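Lysyl oxidase (Pichia pastoris, PDB 1RKY) probably catalyses the oxidative deamination of primary amines, including lysine side chains of proteins, using copper and a topaquinone cofactor. Local coordinates at residues Ala140-Phe145 / Ser221-Leu226; Lys513-Glu518 / Thr529-Arg534; Thr207-Lys212 / Leu226-Asn231. All blocks are in the same frame, centred on the assembly; numbering follows the deposited sequence.

Contact 1 of 3, residues Ala140-Phe145 / Ser221-Leu226. With XE (xenon), chain U.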
loop_
_atom_site.group_PDB
_atom_site.type_symbol
_atom_site.label_atom_id
_atom_site.label_comp_id
_atom_site.label_asym_id
_atom_site.label_seq_id
_atom_site.Cartn_x
_atom_site.Cartn_y
_atom_site.Cartn_z
ATOM N N ALA A 140 -6.582 -8.232 -40.654
ATOM C CA ALA A 140 -6.972 -7.621 -41.927
ATOM C C ALA A 140 -8.107 -8.404 -42.584
ATOM O O ALA A 140 -9.049 -7.816 -43.092
ATOM C CB ALA A 140 -5.768 -7.532 -42.862
ATOM N N ALA A 141 -8.029 -9.730 -42.557
ATOM C CA ALA A 141 -9.088 -10.570 -43.108
ATOM C C ALA A 141 -10.393 -10.398 -42.338
ATOM O O ALA A 141 -11.458 -10.385 -42.921
ATOM C CB ALA A 141 -8.672 -12.027 -43.118
ATOM N N LYS A 142 -10.324 -10.262 -41.013
ATOM C CA LYS A 142 -11.549 -10.111 -40.248
ATOM C C LYS A 142 -12.180 -8.748 -40.519
ATOM O O LYS A 142 -13.400 -8.641 -40.657
ATOM C CB LYS A 142 -11.279 -10.318 -38.741
ATOM C CG LYS A 142 -11.013 -11.772 -38.358
ATOM C CD LYS A 142 -10.405 -11.920 -36.945
ATOM C CE LYS A 142 -11.449 -11.871 -35.877
ATOM N NZ LYS A 142 -10.840 -11.977 -34.476
ATOM N N SER A 143 -11.352 -7.716 -40.612
ATOM C CA SER A 143 -11.840 -6.358 -40.853
ATOM C C SER A 143 -12.512 -6.265 -42.234
ATOM O O SER A 143 -13.573 -5.671 -42.379
ATOM C CB SER A 143 -10.703 -5.348 -40.773
ATOM O OG SER A 143 -11.196 -4.034 -40.938
ATOM N N SER A 144 -11.889 -6.897 -43.214
ATOM C CA SER A 144 -12.451 -6.987 -44.575
ATOM C C SER A 144 -13.760 -7.756 -44.606
ATOM O O SER A 144 -14.693 -7.347 -45.292
ATOM C CB SER A 144 -11.459 -7.662 -45.526
ATOM O OG SER A 144 -12.009 -7.798 -46.832
ATOM N N PHE A 145 -13.833 -8.866 -43.877
ATOM C CA PHE A 145 -15.038 -9.665 -43.809
ATOM C C PHE A 145 -16.190 -8.872 -43.165
ATOM O O PHE A 145 -17.325 -8.902 -43.634
ATOM C CB PHE A 145 -14.794 -10.996 -43.078
ATOM C CG PHE A 145 -16.048 -11.685 -42.659
ATOM C CD1 PHE A 145 -16.729 -12.521 -43.541
ATOM C CD2 PHE A 145 -16.575 -11.484 -41.393
ATOM C CE1 PHE A 145 -17.908 -13.149 -43.152
ATOM C CE2 PHE A 145 -17.750 -12.113 -41.008
ATOM C CZ PHE A 145 -18.413 -12.944 -41.887
ATOM N N SER A 221 -14.057 -16.810 -48.207
ATOM C CA SER A 221 -15.305 -16.894 -48.965
ATOM C C SER A 221 -16.348 -17.777 -48.274
ATOM O O SER A 221 -17.550 -17.649 -48.547
ATOM C CB SER A 221 -15.034 -17.383 -50.413
ATOM O OG SER A 221 -14.846 -18.771 -50.426
ATOM N N GLN A 222 -15.916 -18.671 -47.379
ATOM C CA GLN A 222 -16.833 -19.533 -46.622
ATOM C C GLN A 222 -17.214 -18.997 -45.218
ATOM O O GLN A 222 -18.061 -19.586 -44.553
ATOM C CB GLN A 222 -16.269 -20.940 -46.443
ATOM C CG GLN A 222 -15.791 -21.629 -47.730
ATOM C CD GLN A 222 -16.940 -22.013 -48.653
ATOM O OE1 GLN A 222 -17.734 -22.903 -48.323
ATOM N NE2 GLN A 222 -17.037 -21.343 -49.802
ATOM N N TRP A 223 -16.578 -17.915 -44.788
ATOM C CA TRP A 223 -16.966 -17.242 -43.526
ATOM C C TRP A 223 -18.375 -16.651 -43.642
ATOM O O TRP A 223 -18.770 -16.162 -44.694
ATOM C CB TRP A 223 -15.976 -16.135 -43.222
ATOM C CG TRP A 223 -14.617 -16.651 -42.865
ATOM C CD1 TRP A 223 -14.184 -17.944 -42.893
ATOM C CD2 TRP A 223 -13.524 -15.875 -42.358
ATOM N NE1 TRP A 223 -12.880 -18.016 -42.472
ATOM C CE2 TRP A 223 -12.453 -16.763 -42.124
ATOM C CE3 TRP A 223 -13.340 -14.522 -42.083
ATOM C CZ2 TRP A 223 -11.211 -16.335 -41.646
ATOM C CZ3 TRP A 223 -12.101 -14.093 -41.620
ATOM C CH2 TRP A 223 -11.063 -15.005 -41.397
ATOM N N LYS A 224 -19.135 -16.693 -42.561
ATOM C CA LYS A 224 -20.546 -16.302 -42.610
ATOM C C LYS A 224 -20.969 -15.551 -41.346
ATOM O O LYS A 224 -20.684 -16.013 -40.246
ATOM C CB LYS A 224 -21.419 -17.564 -42.718
ATOM C CG LYS A 224 -21.724 -18.020 -44.148
ATOM C CD LYS A 224 -22.379 -19.409 -44.146
ATOM C CE LYS A 224 -22.787 -19.894 -45.552
ATOM N NZ LYS A 224 -23.795 -21.031 -45.506
ATOM N N MET A 225 -21.686 -14.448 -41.504
ATOM C CA MET A 225 -22.378 -13.824 -40.363
ATOM C C MET A 225 -23.508 -14.720 -39.847
ATOM O O MET A 225 -24.352 -15.156 -40.612
ATOM C CB MET A 225 -22.890 -12.437 -40.734
ATOM C CG MET A 225 -23.235 -11.565 -39.555
ATOM S SD MET A 225 -21.739 -10.991 -38.687
ATOM C CE MET A 225 -21.093 -9.845 -39.762
ATOM N N LEU A 226 -23.490 -15.031 -38.558
ATOM C CA LEU A 226 -24.449 -15.935 -37.951
ATOM C C LEU A 226 -25.624 -15.220 -37.316
ATOM O O LEU A 226 -26.750 -15.681 -37.425
ATOM C CB LEU A 226 -23.804 -16.800 -36.874
ATOM C CG LEU A 226 -22.706 -17.739 -37.340
ATOM C CD1 LEU A 226 -22.033 -18.351 -36.141
ATOM C CD2 LEU A 226 -23.286 -18.803 -38.255
HETATM XE XE XE U . -26.861 -12.701 -39.673
#
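Trp-223 and Phe-145 make a T-shaped (edge-to-face) pair: the benzo edge of the indole, led by CE3, meets the phenyl face, with the two six-membered rings 5.9 Å apart between centroids and their planes at 75°. The phenyl reaches this place because its CG lies anti to the backbone N (chi1 165°), which sends the ring out from the helix toward Trp-223. Phe-145 CE1 lies 3.5 Å from Trp-223 O, while Phe-145 CZ approaches Met-225 N at 3.6 Å, with that nitrogen in the ring plane. The methyl group of Met-225 adds a looser contact, its CE lying 4.2 Å from Phe-145 CE2. One helical turn earlier, Ala-141 CB touches Trp-223 CH2 at 4.2 Å, and the Lys-142 chain crosses the indole at about a right angle, its CG 4.1 Å from Trp-223 CZ3. Beyond this first shell, Gly-217 O accepts from Trp-223 NE1, which should help to fix the rotation of the indole. The ammonium of Lys-142 turns away to Gln-178 and a salt bridge with Asp-189, and Phe-213 meets the Phe-145 ring. A xenon atom sits by the strand, 3.6 Å from Met-225 O. The aromatic pair joins helix 136-150 to the start of strand 224-230, a helix packed on an antiparallel sheet, consistent with the small alpha/beta N-terminal domains of copper amine oxidases.

Contact 2 of 3, residues Lys513-Glu518 / Thr529-Arg534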
loop_
_atom_site.group_PDB
_atom_site.type_symbol
_atom_site.label_atom_id
_atom_site.label_comp_id
_atom_site.label_asym_id
_atom_site.label_seq_id
_atom_site.Cartn_x
_atom_site.Cartn_y
_atom_site.Cartn_z
ATOM N N LYS A 513 -2.084 -17.987 15.418
ATOM C CA LYS A 513 -3.395 -18.389 15.923
ATOM C C LYS A 513 -3.608 -17.984 17.364
ATOM O O LYS A 513 -2.652 -17.893 18.120
ATOM C CB LYS A 513 -3.583 -19.910 15.833
ATOM C CG LYS A 513 -2.506 -20.731 16.497
ATOM C CD LYS A 513 -2.867 -22.227 16.512
ATOM C CE LYS A 513 -1.837 -23.084 17.278
ATOM N NZ LYS A 513 -2.437 -24.327 17.878
ATOM N N ASP A 514 -4.862 -17.790 17.753
ATOM C CA ASP A 514 -5.153 -17.675 19.186
ATOM C C ASP A 514 -5.318 -19.095 19.779
ATOM O O ASP A 514 -5.861 -20.002 19.140
ATOM C CB ASP A 514 -6.348 -16.778 19.498
ATOM C CG ASP A 514 -7.663 -17.441 19.255
ATOM O OD1 ASP A 514 -8.257 -17.961 20.233
ATOM O OD2 ASP A 514 -8.179 -17.473 18.124
ATOM N N VAL A 515 -4.849 -19.245 21.006
ATOM C CA VAL A 515 -4.779 -20.558 21.672
ATOM C C VAL A 515 -5.028 -20.351 23.150
ATOM O O VAL A 515 -4.625 -19.346 23.704
ATOM C CB VAL A 515 -3.423 -21.241 21.468
ATOM C CG1 VAL A 515 -3.247 -21.679 20.011
ATOM C CG2 VAL A 515 -2.289 -20.347 21.900
ATOM N N ASP A 516 -5.656 -21.335 23.788
ATOM C CA ASP A 516 -5.805 -21.323 25.246
ATOM C C ASP A 516 -4.695 -22.153 25.853
ATOM O O ASP A 516 -4.452 -23.285 25.430
ATOM C CB ASP A 516 -7.164 -21.929 25.635
ATOM C CG ASP A 516 -8.345 -21.057 25.290
ATOM O OD1 ASP A 516 -8.188 -19.846 24.999
ATOM O OD2 ASP A 516 -9.511 -21.520 25.306
ATOM N N VAL A 517 -4.002 -21.586 26.833
ATOM C CA VAL A 517 -2.833 -22.206 27.444
ATOM C C VAL A 517 -2.918 -22.038 28.954
ATOM O O VAL A 517 -3.678 -21.211 29.470
ATOM C CB VAL A 517 -1.496 -21.569 26.936
ATOM C CG1 VAL A 517 -1.399 -21.618 25.401
ATOM C CG2 VAL A 517 -1.352 -20.148 27.401
ATOM N N GLU A 518 -2.130 -22.849 29.645
ATOM C CA GLU A 518 -1.842 -22.667 31.052
ATOM C C GLU A 518 -0.349 -22.561 31.137
ATOM O O GLU A 518 0.377 -23.253 30.411
ATOM C CB GLU A 518 -2.312 -23.885 31.861
ATOM C CG GLU A 518 -3.786 -23.878 32.223
ATOM C CD GLU A 518 -4.165 -25.053 33.113
ATOM O OE1 GLU A 518 -3.469 -25.278 34.126
ATOM O OE2 GLU A 518 -5.147 -25.760 32.802
ATOM N N THR A 529 -4.255 -16.656 24.496
ATOM C CA THR A 529 -3.126 -15.924 23.994
ATOM C C THR A 529 -2.934 -16.243 22.512
ATOM O O THR A 529 -3.855 -16.673 21.864
ATOM C CB THR A 529 -1.904 -16.221 24.845
ATOM O OG1 THR A 529 -0.825 -15.366 24.449
ATOM C CG2 THR A 529 -1.396 -17.651 24.677
ATOM N N LYS A 530 -1.776 -15.906 21.978
ATOM C CA LYS A 530 -1.499 -16.197 20.571
ATOM C C LYS A 530 -0.126 -16.803 20.411
ATOM O O LYS A 530 0.771 -16.475 21.163
ATOM C CB LYS A 530 -1.646 -14.914 19.727
ATOM C CG LYS A 530 -0.791 -13.764 20.155
ATOM C CD LYS A 530 -1.063 -12.525 19.248
ATOM C CE LYS A 530 -0.460 -11.286 19.829
ATOM N NZ LYS A 530 -1.262 -10.797 20.993
ATOM N N GLN A 531 0.005 -17.661 19.410
ATOM C CA GLN A 531 1.222 -18.350 19.105
ATOM C C GLN A 531 1.508 -18.364 17.632
ATOM O O GLN A 531 0.626 -18.167 16.810
ATOM C CB GLN A 531 1.115 -19.800 19.584
ATOM C CG GLN A 531 1.059 -19.929 21.081
ATOM C CD GLN A 531 1.006 -21.398 21.516
ATOM O OE1 GLN A 531 0.931 -22.285 20.682
ATOM N NE2 GLN A 531 1.013 -21.635 22.809
ATOM N N ILE A 532 2.773 -18.570 17.317
ATOM C CA ILE A 532 3.207 -18.939 15.985
ATOM C C ILE A 532 3.541 -20.420 15.887
ATOM O O ILE A 532 3.883 -21.045 16.884
ATOM C CB ILE A 532 4.450 -18.118 15.569
ATOM C CG1 ILE A 532 5.604 -18.250 16.583
ATOM C CG2 ILE A 532 4.071 -16.657 15.356
ATOM C CD1 ILE A 532 6.980 -17.923 16.008
ATOM N N ALA A 533 3.425 -20.961 14.670
ATOM C CA ALA A 533 3.820 -22.334 14.328
ATOM C C ALA A 533 4.420 -22.283 12.929
ATOM O O ALA A 533 3.751 -21.821 12.008
ATOM C CB ALA A 533 2.614 -23.263 14.325
ATOM N N ARG A 534 5.644 -22.769 12.775
ATOM C CA ARG A 534 6.274 -22.879 11.463
ATOM C C ARG A 534 5.823 -24.149 10.768
ATOM O O ARG A 534 5.957 -25.272 11.302
ATOM C CB ARG A 534 7.800 -22.853 11.592
ATOM C CG ARG A 534 8.554 -23.158 10.309
ATOM C CD ARG A 534 10.022 -22.862 10.443
ATOM N NE ARG A 534 10.835 -23.298 9.308
ATOM C CZ ARG A 534 11.236 -24.553 9.090
ATOM N NH1 ARG A 534 10.858 -25.536 9.880
ATOM N NH2 ARG A 534 12.003 -24.833 8.046
#
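The amide of Gln-531 carries Val-515 over one face: in one of the two valine conformers, Val-515 CG2 stands 3.5 Å from Gln-531 CD. On the same side, but beyond the nitrogen end and oblique to the plane, Val-517 CG1 lies 3.5 Å from Gln-531 NE2. That nitrogen donates to Tyr-475 OH of the second subunit, which should hold the amide's rotation. Val-517 CG2 also meets Thr-529 CG2, at 3.7 Å, so that valine and threonine methyls gather beside the amide on the face of Val-515, Thr-529 and Gln-531. Behind it, Lys-513 with Gln-531 and Val-515 with Thr-529 are antiparallel hydrogen-bonded pairs. Of their four bonds, Val-515 N to Thr-529 O (2.9 Å) is the bent one at the acceptor, its donor standing 42° out of the carbonyl plane. The intervening non-hydrogen-bonded pair, Asp-514 and Lys-530, brings the CA atoms to 4.2 Å. The short strand segments run 118° apart, a strong twist. They belong to the hairpin of strands 504-518 and 526-537, an arm that reaches the second subunit, where Gln-352 OE1 bonds to Thr-529 OG1 and the backbone O of Glu-343 to Lys-530 NZ; strand 504-518 also pairs with strands 553-559 and 642-654.

Contact 3 of 3, residues Thr207-Lys212 / Leu226-Asn231. With XE (xenon), chain U.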
loop_
_atom_site.group_PDB
_atom_site.type_symbol
_atom_site.label_atom_id
_atom_site.label_comp_id
_atom_site.label_asym_id
_atom_site.label_seq_id
_atom_site.Cartn_x
_atom_site.Cartn_y
_atom_site.Cartn_z
ATOM N N THR A 207 -22.266 1.020 -28.816
ATOM C CA THR A 207 -23.618 1.261 -29.360
ATOM C C THR A 207 -24.701 0.306 -28.924
ATOM O O THR A 207 -25.894 0.603 -29.100
ATOM C CB THR A 207 -23.581 1.184 -30.898
ATOM O OG1 THR A 207 -23.166 -0.127 -31.282
ATOM C CG2 THR A 207 -22.583 2.144 -31.468
ATOM N N GLY A 208 -24.314 -0.855 -28.409
ATOM C CA GLY A 208 -25.232 -1.927 -28.059
ATOM C C GLY A 208 -25.721 -2.752 -29.248
ATOM O O GLY A 208 -26.658 -3.542 -29.125
ATOM N N PHE A 209 -25.088 -2.550 -30.397
ATOM C CA PHE A 209 -25.317 -3.408 -31.559
ATOM C C PHE A 209 -24.243 -4.490 -31.605
ATOM O O PHE A 209 -23.051 -4.170 -31.651
ATOM C CB PHE A 209 -25.259 -2.589 -32.842
ATOM C CG PHE A 209 -25.590 -3.406 -34.053
ATOM C CD1 PHE A 209 -26.909 -3.708 -34.341
ATOM C CD2 PHE A 209 -24.585 -3.953 -34.819
ATOM C CE1 PHE A 209 -27.223 -4.495 -35.437
ATOM C CE2 PHE A 209 -24.890 -4.752 -35.929
ATOM C CZ PHE A 209 -26.208 -5.032 -36.218
ATOM N N PHE A 210 -24.675 -5.741 -31.570
ATOM C CA PHE A 210 -23.777 -6.904 -31.535
ATOM C C PHE A 210 -23.995 -7.806 -32.718
ATOM O O PHE A 210 -25.035 -7.762 -33.375
ATOM C CB PHE A 210 -23.933 -7.687 -30.240
ATOM C CG PHE A 210 -23.850 -6.821 -29.032
ATOM C CD1 PHE A 210 -24.997 -6.381 -28.409
ATOM C CD2 PHE A 210 -22.615 -6.351 -28.587
ATOM C CE1 PHE A 210 -24.927 -5.524 -27.301
ATOM C CE2 PHE A 210 -22.536 -5.476 -27.485
ATOM C CZ PHE A 210 -23.682 -5.064 -26.854
ATOM N N PHE A 211 -22.977 -8.596 -32.988
ATOM C CA PHE A 211 -23.031 -9.612 -34.018
ATOM C C PHE A 211 -22.145 -10.805 -33.717
ATOM O O PHE A 211 -21.282 -10.762 -32.831
ATOM C CB PHE A 211 -22.689 -8.986 -35.366
ATOM C CG PHE A 211 -21.417 -8.224 -35.378
ATOM C CD1 PHE A 211 -20.217 -8.865 -35.594
ATOM C CD2 PHE A 211 -21.414 -6.858 -35.204
ATOM C CE1 PHE A 211 -19.026 -8.133 -35.615
ATOM C CE2 PHE A 211 -20.235 -6.150 -35.223
ATOM C CZ PHE A 211 -19.056 -6.778 -35.439
ATOM N N LYS A 212 -22.389 -11.888 -34.440
ATOM C CA LYS A 212 -21.666 -13.150 -34.279
ATOM C C LYS A 212 -21.374 -13.688 -35.649
ATOM O O LYS A 212 -22.238 -13.678 -36.514
ATOM C CB LYS A 212 -22.461 -14.174 -33.498
ATOM C CG LYS A 212 -21.691 -15.472 -33.138
ATOM C CD LYS A 212 -22.626 -16.541 -32.577
ATOM C CE LYS A 212 -21.919 -17.822 -32.179
ATOM N NZ LYS A 212 -22.855 -18.843 -31.614
ATOM N N LEU A 226 -23.490 -15.031 -38.558
ATOM C CA LEU A 226 -24.449 -15.935 -37.951
ATOM C C LEU A 226 -25.624 -15.220 -37.316
ATOM O O LEU A 226 -26.750 -15.681 -37.425
ATOM C CB LEU A 226 -23.804 -16.800 -36.874
ATOM C CG LEU A 226 -22.706 -17.739 -37.340
ATOM C CD1 LEU A 226 -22.033 -18.351 -36.141
ATOM C CD2 LEU A 226 -23.286 -18.803 -38.255
ATOM N N GLU A 227 -25.350 -14.127 -36.610
ATOM C CA GLU A 227 -26.367 -13.431 -35.829
ATOM C C GLU A 227 -26.122 -11.944 -35.771
ATOM O O GLU A 227 -24.976 -11.474 -35.812
ATOM C CB GLU A 227 -26.413 -13.955 -34.386
ATOM C CG GLU A 227 -26.626 -15.434 -34.254
ATOM C CD GLU A 227 -26.523 -15.926 -32.828
ATOM O OE1 GLU A 227 -27.015 -17.043 -32.543
ATOM O OE2 GLU A 227 -25.946 -15.207 -31.985
ATOM N N TYR A 228 -27.217 -11.200 -35.677
ATOM C CA TYR A 228 -27.213 -9.822 -35.217
ATOM C C TYR A 228 -27.972 -9.830 -33.918
ATOM O O TYR A 228 -29.003 -10.497 -33.806
ATOM C CB TYR A 228 -27.868 -8.895 -36.231
ATOM C CG TYR A 228 -27.055 -8.782 -37.500
ATOM C CD1 TYR A 228 -27.547 -9.225 -38.727
ATOM C CD2 TYR A 228 -25.782 -8.243 -37.468
ATOM C CE1 TYR A 228 -26.773 -9.136 -39.872
ATOM C CE2 TYR A 228 -25.006 -8.149 -38.602
ATOM C CZ TYR A 228 -25.499 -8.596 -39.798
ATOM O OH TYR A 228 -24.693 -8.475 -40.905
ATOM N N ILE A 229 -27.434 -9.151 -32.905
ATOM C CA ILE A 229 -28.033 -9.142 -31.582
ATOM C C ILE A 229 -28.243 -7.700 -31.157
ATOM O O ILE A 229 -27.334 -6.882 -31.203
ATOM C CB ILE A 229 -27.149 -9.919 -30.564
ATOM C CG1 ILE A 229 -26.976 -11.371 -31.021
ATOM C CG2 ILE A 229 -27.761 -9.845 -29.165
ATOM C CD1 ILE A 229 -25.783 -12.089 -30.399
ATOM N N TYR A 230 -29.469 -7.370 -30.776
ATOM C CA TYR A 230 -29.801 -5.997 -30.397
ATOM C C TYR A 230 -30.973 -6.012 -29.425
ATOM O O TYR A 230 -31.974 -6.732 -29.642
ATOM C CB TYR A 230 -30.092 -5.125 -31.640
ATOM C CG TYR A 230 -30.546 -3.725 -31.311
ATOM C CD1 TYR A 230 -29.623 -2.708 -31.112
ATOM C CD2 TYR A 230 -31.905 -3.412 -31.174
ATOM C CE1 TYR A 230 -30.010 -1.439 -30.800
ATOM C CE2 TYR A 230 -32.308 -2.103 -30.866
ATOM C CZ TYR A 230 -31.367 -1.139 -30.678
ATOM O OH TYR A 230 -31.714 0.153 -30.396
ATOM N N ASN A 231 -30.847 -5.249 -28.332
ATOM C CA ASN A 231 -31.822 -5.295 -27.236
ATOM C C ASN A 231 -32.179 -6.720 -26.805
ATOM O O ASN A 231 -33.352 -7.053 -26.568
ATOM C CB ASN A 231 -33.092 -4.506 -27.640
ATOM C CG ASN A 231 -34.061 -4.300 -26.495
ATOM O OD1 ASN A 231 -33.666 -4.192 -25.333
ATOM N ND2 ASN A 231 -35.350 -4.234 -26.823
HETATM XE XE XE U . -26.861 -12.701 -39.673
HETATM O O HOH W 1 -28.586 -3.529 -27.546
HETATM O O HOH W 2 -24.996 -19.335 -33.508
#
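Phe-210 and Ile-229 exchange two backbone hydrogen bonds as an antiparallel pair. Ile-229 N gives a nearly straight bond of 2.8 Å to Phe-210 O, though it arrives 52° above the carbonyl plane. Further along, Lys-212 faces both Leu-226 and Glu-227, a classic beta bulge: Lys-212 O accepts from Leu-226 N at 2.8 Å and from Glu-227 N at 3.1 Å, both donors coming from the same face of its plane. Lys-212 N returns a bond to Glu-227 O.

Aromatic contacts fill the face of Phe-209, Phe-211 and Tyr-228. Phe-209 CZ comes within 3.5 Å of Tyr-228 CD2, the ring planes inclined at 31°, and Phe-211 CB touches the same tyrosine carbon at 3.8 Å. Helices 136-150 and 153-163 cover this face through Leu-150 and Met-155. Tyr-228 CE1 also meets the xenon, at 3.6 Å.

The polar side-chain contacts lie on the other face. The extended side chains of Lys-212 and Glu-227 lie alongside one another and point the same way, yet Lys-212 NZ and Glu-227 OE1 stay 4.6 Å apart. A water bridges them, accepting from the ammonium at 2.9 Å and donating to the carboxylate.

Apolar packing on that face sets Phe-210 CB against Ile-229 CB across the strands, and Ile-229 also meets Trp-521 of the second subunit. Leu-226 CD1 packs against the lysine methylenes.

The chemistry is thus two-sided: an aromatic face, able to take up a xenon atom at its border, seals against helices, whereas the opposite face mixes apolar packing with a water-bridged charge pair whose attraction is probably modest.

How the contacts relate
Contacts 1 and 3 are neighbours, their centres 16 Å apart. They share Leu-226 and strand 224-230, both border the xenon, and Met-225 of the first packs on Phe-211 and Lys-212 of the third. Their segments alternate along the chain, so helix 136-150 and the hairpin of strands 209-214 and 224-230 are tied into one unit. Contact 2 comes later in sequence, in the enzyme domain and on the opposite side of the chain's centre, about 65 Å from contact 1 and 59 Å from contact 3 between centres. In the dimer, however, regions of different subunits meet: Trp-521 of the second subunit, in its copy of the contact 2 hairpin, packs on Ile-229 of contact 3.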